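Local coordinates for tubulin-like protein CetZ1 (Haloferax volcanii, PDB 4B46) that controls cell shape as a GTP-binding relative of tubulin and FtsZ and is essential for the rod-shaped cell type needed for efficient swimming, at residues A[6-10]-A[35-39]; A[87-91]-A[122-127]; A[99-105]-A[130-136]; A[162-166]-A[223-229]. One frame throughout, in Å; residues are numbered along the deposited sequence.

How the interactions relate
From the N terminus, interaction 1 closes first: strand 3-8 runs into helix 9-26, and the chain returns as strand 31-38 beside it, next to the GDP. Interactions 2 and 3 cross, since their segments alternate. Interaction 2 joins helix 83-90 to the end of helix 111-126; interaction 3 pairs strand 100-106 with strand 131-137, which that second helix connects. Interaction 4 follows in series and closes the longest loop, setting strand 163-168 beside strand 228-237. Three contacts lie in one sheet: strand 3-8 neighbours 100-106, and 131-137 neighbours 163-168. Interaction 2 sits on a flank, where Tyr127 packs on Phe101 and Lys124 pairs with Asp162.

Interaction 1. Residues A[6-10]-A[35-39]; sequences IGFGQ and VAVNS. With GDP (guanosine-5'-diphosphate), chain B.
Gly7 bonds to both Val35 and Val37 at the centre of this parallel strand pair. Gly7 N gives its proton to Val35 O at 2.8 Å, and Gly7 O takes one from Val37 N, also at 2.8 Å. Val37 O then accepts from Gly9 N at 2.9 Å, so the ladder runs one residue past Phe8, into the glycine turn. Along the other edge of residues 6-8, Ile6 bonds to Leu102 and Val104 of strand 100-106, and Phe8 to Val104. A water lies 2.8 Å from Gly9 O and 3.0 Å from Val37 O; it has more acceptors around it than protons to give, and may not serve both at once. Past Gly9, whose phi of 82° turns the chain, Gln10 N points at the nucleotide and donates to GDP O2B at 2.8 Å, in a nearly straight bond (164°). Asn38 secures the other loop: its OD1 receives Ser39 N in the carbonyl plane, on a lone pair, and is also bonded by Ala40 N, while ND2 has a weak bond to Asp43. On the apolar face, Val37 CG1 stands over the Phe8 ring, 3.9 Å from its centroid, in a CH-pi contact. Ile6 CG2 lies beside Val37 CG2 on this same face. Strand, glycine turn and helix with a backbone amide on a phosphate oxygen match the Rossmann-like beta-alpha-beta unit that opens the GTPase domain of the tubulin/FtsZ family.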
loop_
_atom_site.group_PDB
_atom_site.type_symbol
_atom_site.label_atom_id
_atom_site.label_comp_id
_atom_site.label_asym_id
_atom_site.label_seq_id
_atom_site.Cartn_x
_atom_site.Cartn_y
_atom_site.Cartn_z
ATOM N N ILE A 6 -7.769 4.089 -5.417
ATOM C CA ILE A 6 -8.846 4.773 -4.705
ATOM C C ILE A 6 -8.446 5.010 -3.258
ATOM O O ILE A 6 -8.231 4.061 -2.504
ATOM C CB ILE A 6 -10.180 3.987 -4.730
ATOM C CG1 ILE A 6 -10.585 3.651 -6.172
ATOM C CG2 ILE A 6 -11.288 4.795 -4.034
ATOM C CD1 ILE A 6 -10.336 2.226 -6.553
ATOM N N GLY A 7 -8.326 6.280 -2.886
ATOM C CA GLY A 7 -8.055 6.652 -1.505
ATOM C C GLY A 7 -9.365 6.800 -0.757
ATOM O O GLY A 7 -10.308 7.426 -1.259
ATOM N N PHE A 8 -9.431 6.215 0.435
ATOM C CA PHE A 8 -10.656 6.236 1.236
ATOM C C PHE A 8 -10.358 6.876 2.588
ATOM O O PHE A 8 -9.465 6.423 3.305
ATOM C CB PHE A 8 -11.198 4.813 1.433
ATOM C CG PHE A 8 -12.694 4.698 1.245
ATOM C CD1 PHE A 8 -13.567 5.310 2.129
ATOM C CD2 PHE A 8 -13.221 3.982 0.188
ATOM C CE1 PHE A 8 -14.945 5.205 1.963
ATOM C CE2 PHE A 8 -14.599 3.876 0.010
ATOM C CZ PHE A 8 -15.460 4.491 0.902
ATOM N N GLY A 9 -11.098 7.931 2.937
ATOM C CA GLY A 9 -10.810 8.662 4.162
ATOM C C GLY A 9 -9.686 9.663 3.936
ATOM O O GLY A 9 -9.118 9.742 2.843
ATOM N N GLN A 10 -9.343 10.419 4.971
ATOM C CA GLN A 10 -8.377 11.498 4.816
ATOM C C GLN A 10 -6.951 11.018 4.508
ATOM O O GLN A 10 -6.286 11.564 3.626
ATOM C CB GLN A 10 -8.390 12.421 6.045
ATOM C CG GLN A 10 -7.447 13.595 5.894
ATOM C CD GLN A 10 -7.338 14.431 7.145
ATOM O OE1 GLN A 10 -7.754 14.017 8.222
ATOM N NE2 GLN A 10 -6.775 15.618 7.007
ATOM N N VAL A 35 -8.883 8.122 -7.635
ATOM C CA VAL A 35 -10.169 8.554 -7.086
ATOM C C VAL A 35 -10.030 8.695 -5.566
ATOM O O VAL A 35 -9.296 7.927 -4.940
ATOM C CB VAL A 35 -11.293 7.542 -7.445
ATOM C CG1 VAL A 35 -12.577 7.849 -6.686
ATOM C CG2 VAL A 35 -11.562 7.547 -8.966
ATOM N N ALA A 36 -10.699 9.692 -4.989
ATOM C CA ALA A 36 -10.696 9.913 -3.539
ATOM C C ALA A 36 -12.128 9.903 -3.020
ATOM O O ALA A 36 -13.006 10.570 -3.584
ATOM C CB ALA A 36 -10.042 11.243 -3.203
ATOM N N VAL A 37 -12.365 9.134 -1.964
ATOM C CA VAL A 37 -13.696 9.018 -1.381
ATOM C C VAL A 37 -13.622 9.450 0.070
ATOM O O VAL A 37 -12.762 8.981 0.818
ATOM C CB VAL A 37 -14.226 7.570 -1.411
ATOM C CG1 VAL A 37 -15.673 7.525 -0.894
ATOM C CG2 VAL A 37 -14.138 6.976 -2.825
ATOM N N ASN A 38 -14.521 10.338 0.473
ATOM C CA ASN A 38 -14.520 10.817 1.855
ATOM C C ASN A 38 -15.908 11.303 2.254
ATOM O O ASN A 38 -16.771 11.513 1.393
ATOM C CB ASN A 38 -13.462 11.918 2.053
ATOM C CG ASN A 38 -12.925 11.989 3.496
ATOM O OD1 ASN A 38 -13.639 11.713 4.465
ATOM N ND2 ASN A 38 -11.659 12.373 3.631
ATOM N N SER A 39 -16.131 11.457 3.557
ATOM C CA SER A 39 -17.406 11.967 4.049
ATOM C C SER A 39 -17.192 13.353 4.615
ATOM O O SER A 39 -18.135 14.008 5.068
ATOM C CB SER A 39 -17.966 11.051 5.134
ATOM O OG SER A 39 -17.039 10.903 6.197
HETATM P PB GDP B . -10.905 8.804 8.244
HETATM O O1B GDP B . -12.099 8.809 9.155
HETATM O O2B GDP B . -10.934 9.943 7.249
HETATM O O3B GDP B . -10.851 7.467 7.551
HETATM O O3A GDP B . -9.661 8.978 9.233
HETATM P PA GDP B . -8.208 9.470 8.780
HETATM O O1A GDP B . -7.843 8.962 7.426
HETATM O O2A GDP B . -8.120 10.966 8.892
HETATM O "O5'" GDP B . -7.304 8.798 9.936
HETATM C "C5'" GDP B . -7.296 7.371 10.024
HETATM C "C4'" GDP B . -5.924 6.903 10.473
HETATM O "O4'" GDP B . -4.973 7.147 9.452
HETATM C "C3'" GDP B . -5.398 7.714 11.642
HETATM O "O3'" GDP B . -5.834 7.087 12.841
HETATM C "C2'" GDP B . -3.886 7.673 11.479
HETATM O "O2'" GDP B . -3.360 6.445 11.986
HETATM C "C1'" GDP B . -3.695 7.542 9.999
HETATM N N9 GDP B . -3.404 8.771 9.248
HETATM C C8 GDP B . -4.130 9.908 9.216
HETATM N N7 GDP B . -3.589 10.788 8.332
HETATM C C5 GDP B . -2.517 10.182 7.763
HETATM C C6 GDP B . -1.506 10.518 6.738
HETATM O O6 GDP B . -1.505 11.634 6.154
HETATM N N1 GDP B . -0.580 9.591 6.463
HETATM C C2 GDP B . -0.535 8.388 7.063
HETATM N N2 GDP B . 0.451 7.525 6.724
HETATM N N3 GDP B . -1.430 8.006 8.001
HETATM C C4 GDP B . -2.417 8.849 8.370
HETATM O O HOH W 1 -10.098 10.310 0.307
#

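Interaction 2. Residues A[87-91]-A[122-127]; sequences QGAID and HLKRIY
Gln87 reaches the other helix because its CG stands anti to the backbone N (chi1 -170°) and the chain then bends at chi2 (54°), which turns the amide toward His122 and Tyr127. This is a helix-helix contact on the flank of the tubulin/FtsZ GTPase domain, between helix 83-90 and the C-terminal end of helix 111-126. Both ends of the amide are used. His122 NE2 donates to Gln87 OE1 at 2.6 Å in a nearly straight bond; the oxygen lies in the imidazole plane, though the nitrogen is tilted from the plane of the amide it meets. Gln87 NE2 donates twice, to Tyr127 OH at 3.0 Å and back to Asp91 OD1 at 2.8 Å. These two acceptors lie close to the amide plane, whereas the Asp91 carboxylate is met from above its own plane. With three bonds, the amide is fixed in rotation. Ile126 comes from the opposite direction, its CD1 3.3 Å from Gln87 OE1. Deeper in, Ile90 CD1 meets Leu123 CD2 at 3.9 Å; Leu123 goes on to touch Phe101, Val103 and Val131 of the sheet. The Tyr127 ring, which stacks with Phe101, carries Ile126 CG1 above one face and has Leu123 CD2 at its edge. Next to its hydroxyl, Ile90 CG2 presses to 3.3 Å from Tyr127 OH, and a water is bonded to that oxygen at 2.8 Å.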
loop_
_atom_site.group_PDB
_atom_site.type_symbol
_atom_site.label_atom_id
_atom_site.label_comp_id
_atom_site.label_asym_id
_atom_site.label_seq_id
_atom_site.Cartn_x
_atom_site.Cartn_y
_atom_site.Cartn_z
ATOM N N GLN A 87 -19.238 4.403 -7.373
ATOM C CA GLN A 87 -19.253 3.710 -8.661
ATOM C C GLN A 87 -19.448 4.687 -9.815
ATOM O O GLN A 87 -18.923 4.480 -10.913
ATOM C CB GLN A 87 -20.334 2.624 -8.696
ATOM C CG GLN A 87 -20.238 1.705 -9.919
ATOM C CD GLN A 87 -18.853 1.082 -10.075
ATOM O OE1 GLN A 87 -18.240 0.629 -9.101
ATOM N NE2 GLN A 87 -18.343 1.080 -11.302
ATOM N N GLY A 88 -20.202 5.750 -9.556
ATOM C CA GLY A 88 -20.392 6.809 -10.525
ATOM C C GLY A 88 -19.060 7.336 -11.016
ATOM O O GLY A 88 -18.846 7.468 -12.219
ATOM N N ALA A 89 -18.156 7.612 -10.080
ATOM C CA ALA A 89 -16.808 8.093 -10.397
ATOM C C ALA A 89 -15.913 7.034 -11.033
ATOM O O ALA A 89 -15.093 7.341 -11.897
ATOM C CB ALA A 89 -16.141 8.616 -9.152
ATOM N N ILE A 90 -16.039 5.798 -10.567
ATOM C CA ILE A 90 -15.265 4.694 -11.110
ATOM C C ILE A 90 -15.669 4.415 -12.566
ATOM O O ILE A 90 -14.849 3.974 -13.377
ATOM C CB ILE A 90 -15.419 3.433 -10.234
ATOM C CG1 ILE A 90 -14.849 3.696 -8.838
ATOM C CG2 ILE A 90 -14.702 2.242 -10.849
ATOM C CD1 ILE A 90 -15.079 2.571 -7.872
ATOM N N ASP A 91 -16.922 4.710 -12.904
ATOM C CA ASP A 91 -17.409 4.500 -14.265
ATOM C C ASP A 91 -16.693 5.348 -15.321
ATOM O O ASP A 91 -16.847 5.113 -16.520
ATOM C CB ASP A 91 -18.916 4.749 -14.342
ATOM C CG ASP A 91 -19.729 3.608 -13.761
ATOM O OD1 ASP A 91 -19.183 2.496 -13.615
ATOM O OD2 ASP A 91 -20.919 3.828 -13.455
ATOM N N HIS A 122 -17.170 -4.613 -3.123
ATOM C CA HIS A 122 -17.945 -4.125 -4.265
ATOM C C HIS A 122 -17.149 -4.281 -5.563
ATOM O O HIS A 122 -17.681 -4.732 -6.585
ATOM C CB HIS A 122 -18.323 -2.658 -4.030
ATOM C CG HIS A 122 -18.806 -1.942 -5.254
ATOM N ND1 HIS A 122 -20.124 -1.955 -5.656
ATOM C CD2 HIS A 122 -18.147 -1.169 -6.149
ATOM C CE1 HIS A 122 -20.255 -1.235 -6.758
ATOM N NE2 HIS A 122 -19.071 -0.751 -7.081
ATOM N N LEU A 123 -15.873 -3.909 -5.518
ATOM C CA LEU A 123 -15.015 -4.006 -6.697
ATOM C C LEU A 123 -14.808 -5.447 -7.180
ATOM O O LEU A 123 -14.868 -5.721 -8.386
ATOM C CB LEU A 123 -13.668 -3.347 -6.439
ATOM C CG LEU A 123 -13.696 -1.829 -6.282
ATOM C CD1 LEU A 123 -12.312 -1.299 -5.897
ATOM C CD2 LEU A 123 -14.178 -1.198 -7.568
ATOM N N LYS A 124 -14.573 -6.367 -6.247
ATOM C CA LYS A 124 -14.378 -7.777 -6.608
ATOM C C LYS A 124 -15.651 -8.382 -7.182
ATOM O O LYS A 124 -15.615 -9.358 -7.941
ATOM C CB LYS A 124 -13.899 -8.585 -5.391
ATOM C CG LYS A 124 -12.407 -8.406 -5.110
ATOM C CD LYS A 124 -11.870 -9.408 -4.086
ATOM C CE LYS A 124 -11.999 -10.839 -4.563
ATOM N NZ LYS A 124 -11.263 -11.054 -5.836
ATOM N N ARG A 125 -16.781 -7.778 -6.828
ATOM C CA ARG A 125 -18.079 -8.278 -7.249
ATOM C C ARG A 125 -18.388 -7.932 -8.708
ATOM O O ARG A 125 -19.089 -8.675 -9.398
ATOM C CB ARG A 125 -19.155 -7.689 -6.340
ATOM C CG ARG A 125 -20.181 -8.673 -5.867
ATOM C CD ARG A 125 -20.896 -8.149 -4.626
ATOM N NE ARG A 125 -22.029 -8.992 -4.273
ATOM C CZ ARG A 125 -23.294 -8.663 -4.488
ATOM N NH1 ARG A 125 -23.590 -7.491 -5.035
ATOM N NH2 ARG A 125 -24.261 -9.499 -4.142
ATOM N N ILE A 126 -17.882 -6.797 -9.178
ATOM C CA ILE A 126 -18.229 -6.351 -10.526
ATOM C C ILE A 126 -17.068 -6.397 -11.523
ATOM O O ILE A 126 -17.302 -6.443 -12.732
ATOM C CB ILE A 126 -18.895 -4.943 -10.530
ATOM C CG1 ILE A 126 -17.838 -3.842 -10.495
ATOM C CG2 ILE A 126 -19.881 -4.798 -9.356
ATOM C CD1 ILE A 126 -18.426 -2.452 -10.381
ATOM N N TYR A 127 -15.829 -6.383 -11.025
ATOM C CA TYR A 127 -14.659 -6.455 -11.899
ATOM C C TYR A 127 -13.897 -7.759 -11.693
ATOM O O TYR A 127 -14.000 -8.383 -10.641
ATOM C CB TYR A 127 -13.708 -5.275 -11.665
ATOM C CG TYR A 127 -14.320 -3.924 -11.942
ATOM C CD1 TYR A 127 -14.742 -3.576 -13.223
ATOM C CD2 TYR A 127 -14.471 -2.990 -10.925
ATOM C CE1 TYR A 127 -15.309 -2.337 -13.478
ATOM C CE2 TYR A 127 -15.031 -1.750 -11.167
ATOM C CZ TYR A 127 -15.445 -1.426 -12.441
ATOM O OH TYR A 127 -15.999 -0.194 -12.676
HETATM O O HOH W 2 -17.177 0.153 -15.175
#

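Interaction 3. Residues A[99-105]-A[130-136]; sequences DAFLVVS and PVYGLGI
Phe101 pairs with Val131 in a parallel ladder of six backbone hydrogen bonds. Residues 100-105 use alternate positions: Phe101 N donates to Pro130 O at 2.9 Å, Val103 N to Tyr132 O, and Ser105 N to Leu134 O, the longest of the six at 3.1 Å. In return Phe101 O, Val103 O and Ser105 O accept from Tyr132 N, Leu134 N and Ile136 N. Between these bonds sit CA-H...O contacts, among them Gly133 CA to Val103 O at 3.3 Å. The two strands run 21° from parallel, in keeping with the twist of the sheet. They are the outer members of a beta-alpha-beta crossover in the Rossmann-like GTPase domain, with helix 111-126 as the connection between them. That helix covers the face bearing Val103 and Val131, with Val131 against Leu123 and Lys124 and with Val103 and Ser105 on Ala116; across the strands Val131 CG2 lies 4.1 Å from Phe101 CD1. The other face carries Leu102, Val104, Tyr132 and Leu134. A chi1 of -178° swings the Leu102 side chain away from its own N and takes CD1 across to the second strand, 3.8 Å from Tyr132 CB and 4.1 Å from Leu134 CB. Val104 and Leu134 lie side by side, and helix 9-26 reaches Val104 through Val15 and Val16. At the start of the pair Ala100 CB approaches the Tyr132 ring, 3.7 Å from CE2. At the far end Ile136, which touches the GDP, brings its CB to 3.7 Å from Ser105 O.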
loop_
_atom_site.group_PDB
_atom_site.type_symbol
_atom_site.label_atom_id
_atom_site.label_comp_id
_atom_site.label_asym_id
_atom_site.label_seq_id
_atom_site.Cartn_x
_atom_site.Cartn_y
_atom_site.Cartn_z
ATOM N N ASP A 99 -4.150 -3.014 -14.645
ATOM C CA ASP A 99 -3.775 -4.358 -14.217
ATOM C C ASP A 99 -4.438 -4.743 -12.900
ATOM O O ASP A 99 -4.688 -5.924 -12.643
ATOM C CB ASP A 99 -2.253 -4.452 -14.059
ATOM C CG ASP A 99 -1.526 -4.212 -15.363
ATOM O OD1 ASP A 99 -1.928 -4.825 -16.373
ATOM O OD2 ASP A 99 -0.581 -3.400 -15.384
ATOM N N ALA A 100 -4.702 -3.746 -12.059
ATOM C CA ALA A 100 -5.291 -4.008 -10.752
ATOM C C ALA A 100 -5.867 -2.750 -10.123
ATOM O O ALA A 100 -5.515 -1.636 -10.512
ATOM C CB ALA A 100 -4.237 -4.634 -9.807
ATOM N N PHE A 101 -6.756 -2.944 -9.150
ATOM C CA PHE A 101 -7.232 -1.860 -8.292
ATOM C C PHE A 101 -6.415 -1.853 -7.011
ATOM O O PHE A 101 -5.977 -2.911 -6.554
ATOM C CB PHE A 101 -8.699 -2.070 -7.928
ATOM C CG PHE A 101 -9.644 -1.860 -9.069
ATOM C CD1 PHE A 101 -9.975 -2.907 -9.909
ATOM C CD2 PHE A 101 -10.203 -0.610 -9.294
ATOM C CE1 PHE A 101 -10.850 -2.711 -10.966
ATOM C CE2 PHE A 101 -11.078 -0.406 -10.339
ATOM C CZ PHE A 101 -11.405 -1.454 -11.174
ATOM N N LEU A 102 -6.192 -0.666 -6.449
ATOM C CA LEU A 102 -5.585 -0.538 -5.126
ATOM C C LEU A 102 -6.413 0.403 -4.239
ATOM O O LEU A 102 -6.548 1.603 -4.520
ATOM C CB LEU A 102 -4.140 -0.046 -5.220
ATOM C CG LEU A 102 -3.397 0.081 -3.890
ATOM C CD1 LEU A 102 -3.103 -1.298 -3.295
ATOM C CD2 LEU A 102 -2.110 0.880 -4.049
ATOM N N VAL A 103 -6.968 -0.151 -3.169
ATOM C CA VAL A 103 -7.764 0.628 -2.225
ATOM C C VAL A 103 -6.875 1.008 -1.049
ATOM O O VAL A 103 -6.356 0.144 -0.336
ATOM C CB VAL A 103 -9.001 -0.164 -1.750
ATOM C CG1 VAL A 103 -9.823 0.652 -0.728
ATOM C CG2 VAL A 103 -9.852 -0.553 -2.951
ATOM N N VAL A 104 -6.664 2.308 -0.883
ATOM C CA VAL A 104 -5.736 2.809 0.120
ATOM C C VAL A 104 -6.485 3.507 1.253
ATOM O O VAL A 104 -7.358 4.338 0.994
ATOM C CB VAL A 104 -4.747 3.810 -0.493
ATOM C CG1 VAL A 104 -3.696 4.229 0.562
ATOM C CG2 VAL A 104 -4.074 3.200 -1.725
ATOM N N SER A 105 -6.119 3.196 2.497
ATOM C CA SER A 105 -6.840 3.726 3.646
ATOM C C SER A 105 -6.103 3.561 4.966
ATOM O O SER A 105 -5.402 2.573 5.181
ATOM C CB SER A 105 -8.177 3.014 3.769
ATOM O OG SER A 105 -8.914 3.571 4.828
ATOM N N PRO A 130 -7.476 -8.092 -10.340
ATOM C CA PRO A 130 -7.174 -8.186 -8.899
ATOM C C PRO A 130 -7.496 -6.890 -8.157
ATOM O O PRO A 130 -7.330 -5.805 -8.718
ATOM C CB PRO A 130 -5.658 -8.425 -8.869
ATOM C CG PRO A 130 -5.329 -9.019 -10.210
ATOM C CD PRO A 130 -6.295 -8.368 -11.178
ATOM N N VAL A 131 -7.959 -7.005 -6.912
ATOM C CA VAL A 131 -8.222 -5.843 -6.074
ATOM C C VAL A 131 -7.362 -5.958 -4.823
ATOM O O VAL A 131 -7.545 -6.865 -4.007
ATOM C CB VAL A 131 -9.722 -5.738 -5.669
ATOM C CG1 VAL A 131 -9.951 -4.600 -4.665
ATOM C CG2 VAL A 131 -10.625 -5.580 -6.924
ATOM N N TYR A 132 -6.401 -5.056 -4.694
ATOM C CA TYR A 132 -5.514 -5.066 -3.539
ATOM C C TYR A 132 -5.869 -3.939 -2.587
ATOM O O TYR A 132 -6.502 -2.948 -2.977
ATOM C CB TYR A 132 -4.050 -4.943 -3.968
ATOM C CG TYR A 132 -3.628 -6.006 -4.960
ATOM C CD1 TYR A 132 -3.743 -7.352 -4.654
ATOM C CD2 TYR A 132 -3.135 -5.655 -6.208
ATOM C CE1 TYR A 132 -3.367 -8.328 -5.569
ATOM C CE2 TYR A 132 -2.749 -6.614 -7.121
ATOM C CZ TYR A 132 -2.876 -7.949 -6.798
ATOM O OH TYR A 132 -2.498 -8.909 -7.708
ATOM N N GLY A 133 -5.478 -4.122 -1.334
ATOM C CA GLY A 133 -5.618 -3.100 -0.309
ATOM C C GLY A 133 -4.240 -2.604 0.098
ATOM O O GLY A 133 -3.256 -3.348 0.037
ATOM N N LEU A 134 -4.155 -1.326 0.451
ATOM C CA LEU A 134 -3.000 -0.815 1.192
ATOM C C LEU A 134 -3.556 -0.248 2.483
ATOM O O LEU A 134 -4.179 0.814 2.479
ATOM C CB LEU A 134 -2.246 0.268 0.409
ATOM C CG LEU A 134 -1.108 1.015 1.133
ATOM C CD1 LEU A 134 -0.186 0.076 1.889
ATOM C CD2 LEU A 134 -0.304 1.841 0.142
ATOM N N GLY A 135 -3.371 -0.991 3.570
ATOM C CA GLY A 135 -3.921 -0.626 4.857
ATOM C C GLY A 135 -2.834 0.010 5.697
ATOM O O GLY A 135 -1.733 -0.527 5.804
ATOM N N ILE A 136 -3.132 1.170 6.274
ATOM C CA ILE A 136 -2.156 1.885 7.075
ATOM C C ILE A 136 -2.545 1.817 8.552
ATOM O O ILE A 136 -3.601 2.333 8.947
ATOM C CB ILE A 136 -2.052 3.342 6.618
ATOM C CG1 ILE A 136 -1.541 3.409 5.177
ATOM C CG2 ILE A 136 -1.186 4.138 7.591
ATOM C CD1 ILE A 136 -1.747 4.757 4.501
#

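Interaction 4. Residues A[162-166]-A[223-229]; sequences DNLLV and LAGGGVS
Asn163 and Ser229 share the shortest bond here: Ser229 OG donates to Asn163 OD1 at 2.6 Å, tilted from the carbonyl plane. The other end of the same amide turns to the loop, where Asn163 ND2 gives a proton to Leu223 O at 2.9 Å; Leu223 O, nearly in the amide plane, also accepts Gly226 N within a type I turn. With chi1 at -163°, Asn163 extends opposite its own N and lays the amide between the turn and Ser229. The contact adds strand 228-237 in parallel alongside strand 163-168, carrying the sheet of the GTPase domain on toward the C-terminal domain of the tubulin/FtsZ fold. Three backbone bonds make the pairing: Leu164 N to Gly227 O, Ser229 N to Leu164 O, and Val166 N to Ser229 O, the last 3.1 Å long. Before the strands meet, Gly226, with phi 80°, swings its CA to 3.1 Å from Asp162 O, a carbonyl that also takes a water bridging to Ala224 O. The Asp162 carboxylate faces elsewhere, bonded to Val131 N and salt-bridged to Lys124. Packing finishes both faces. The Leu223 and Asn163 side chains cross at about a right angle, with Leu223 CD2 3.7 Å from Asn163 CG, and Leu345 of strand 339-347 touches Leu165, Leu223 and Ser229. Opposite, Phe154 of helix 144-160 touches Leu164 and Val228, and Val228 CG1 meets Val166 CG2 at 3.7 Å.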
loop_
_atom_site.group_PDB
_atom_site.type_symbol
_atom_site.label_atom_id
_atom_site.label_comp_id
_atom_site.label_asym_id
_atom_site.label_seq_id
_atom_site.Cartn_x
_atom_site.Cartn_y
_atom_site.Cartn_z
ATOM N N ASP A 162 -7.700 -9.285 -2.633
ATOM C CA ASP A 162 -6.851 -10.408 -3.051
ATOM C C ASP A 162 -5.554 -10.481 -2.240
ATOM O O ASP A 162 -4.972 -11.549 -2.078
ATOM C CB ASP A 162 -6.572 -10.337 -4.547
ATOM C CG ASP A 162 -7.850 -10.440 -5.364
ATOM O OD1 ASP A 162 -8.566 -11.444 -5.199
ATOM O OD2 ASP A 162 -8.162 -9.502 -6.122
ATOM N N ASN A 163 -5.128 -9.337 -1.713
ATOM C CA ASN A 163 -3.942 -9.258 -0.870
ATOM C C ASN A 163 -3.947 -7.909 -0.176
ATOM O O ASN A 163 -4.313 -6.893 -0.765
ATOM C CB ASN A 163 -2.653 -9.416 -1.698
ATOM C CG ASN A 163 -1.434 -9.746 -0.833
ATOM O OD1 ASN A 163 -0.985 -8.931 -0.007
ATOM N ND2 ASN A 163 -0.889 -10.948 -1.025
ATOM N N LEU A 164 -3.558 -7.898 1.087
ATOM C CA LEU A 164 -3.522 -6.651 1.823
ATOM C C LEU A 164 -2.079 -6.262 2.108
ATOM O O LEU A 164 -1.415 -6.881 2.927
ATOM C CB LEU A 164 -4.324 -6.765 3.124
ATOM C CG LEU A 164 -4.283 -5.494 3.974
ATOM C CD1 LEU A 164 -4.900 -4.321 3.203
ATOM C CD2 LEU A 164 -4.992 -5.721 5.307
ATOM N N LEU A 165 -1.593 -5.261 1.382
ATOM C CA LEU A 165 -0.289 -4.676 1.638
ATOM C C LEU A 165 -0.450 -3.775 2.851
ATOM O O LEU A 165 -1.411 -3.009 2.929
ATOM C CB LEU A 165 0.172 -3.815 0.451
ATOM C CG LEU A 165 0.412 -4.340 -0.987
ATOM C CD1 LEU A 165 1.710 -5.109 -1.099
ATOM C CD2 LEU A 165 -0.725 -5.168 -1.555
ATOM N N VAL A 166 0.489 -3.850 3.788
ATOM C CA VAL A 166 0.357 -3.103 5.043
ATOM C C VAL A 166 1.536 -2.157 5.271
ATOM O O VAL A 166 2.699 -2.514 5.042
ATOM C CB VAL A 166 0.200 -4.063 6.247
ATOM C CG1 VAL A 166 0.137 -3.296 7.594
ATOM C CG2 VAL A 166 -1.026 -4.946 6.067
ATOM N N LEU A 223 1.533 -11.904 -5.265
ATOM C CA LEU A 223 0.478 -11.555 -4.319
ATOM C C LEU A 223 -0.657 -12.569 -4.296
ATOM O O LEU A 223 -1.521 -12.502 -3.436
ATOM C CB LEU A 223 -0.099 -10.178 -4.658
ATOM C CG LEU A 223 0.863 -8.996 -4.588
ATOM C CD1 LEU A 223 0.260 -7.753 -5.209
ATOM C CD2 LEU A 223 1.275 -8.732 -3.138
ATOM N N ALA A 224 -0.655 -13.511 -5.238
ATOM C CA ALA A 224 -1.843 -14.324 -5.498
ATOM C C ALA A 224 -2.272 -15.226 -4.347
ATOM O O ALA A 224 -3.448 -15.582 -4.242
ATOM C CB ALA A 224 -1.666 -15.148 -6.790
ATOM N N GLY A 225 -1.329 -15.606 -3.490
ATOM C CA GLY A 225 -1.652 -16.460 -2.355
ATOM C C GLY A 225 -2.489 -15.783 -1.274
ATOM O O GLY A 225 -3.010 -16.441 -0.378
ATOM N N GLY A 226 -2.610 -14.462 -1.348
ATOM C CA GLY A 226 -3.464 -13.720 -0.432
ATOM C C GLY A 226 -2.844 -13.451 0.930
ATOM O O GLY A 226 -1.663 -13.721 1.159
ATOM N N GLY A 227 -3.644 -12.912 1.840
ATOM C CA GLY A 227 -3.168 -12.608 3.175
ATOM C C GLY A 227 -2.537 -11.236 3.242
ATOM O O GLY A 227 -2.983 -10.313 2.575
ATOM N N VAL A 228 -1.476 -11.117 4.034
ATOM C CA VAL A 228 -0.836 -9.838 4.311
ATOM C C VAL A 228 0.534 -9.761 3.646
ATOM O O VAL A 228 1.282 -10.738 3.658
ATOM C CB VAL A 228 -0.662 -9.667 5.840
ATOM C CG1 VAL A 228 0.160 -8.436 6.159
ATOM C CG2 VAL A 228 -2.021 -9.596 6.524
ATOM N N SER A 229 0.868 -8.607 3.073
ATOM C CA SER A 229 2.207 -8.398 2.525
ATOM C C SER A 229 2.940 -7.243 3.183
ATOM O O SER A 229 2.326 -6.315 3.701
ATOM C CB SER A 229 2.167 -8.175 1.015
ATOM O OG SER A 229 1.611 -9.298 0.372
HETATM O O HOH W 3 -5.842 -13.937 -2.989
#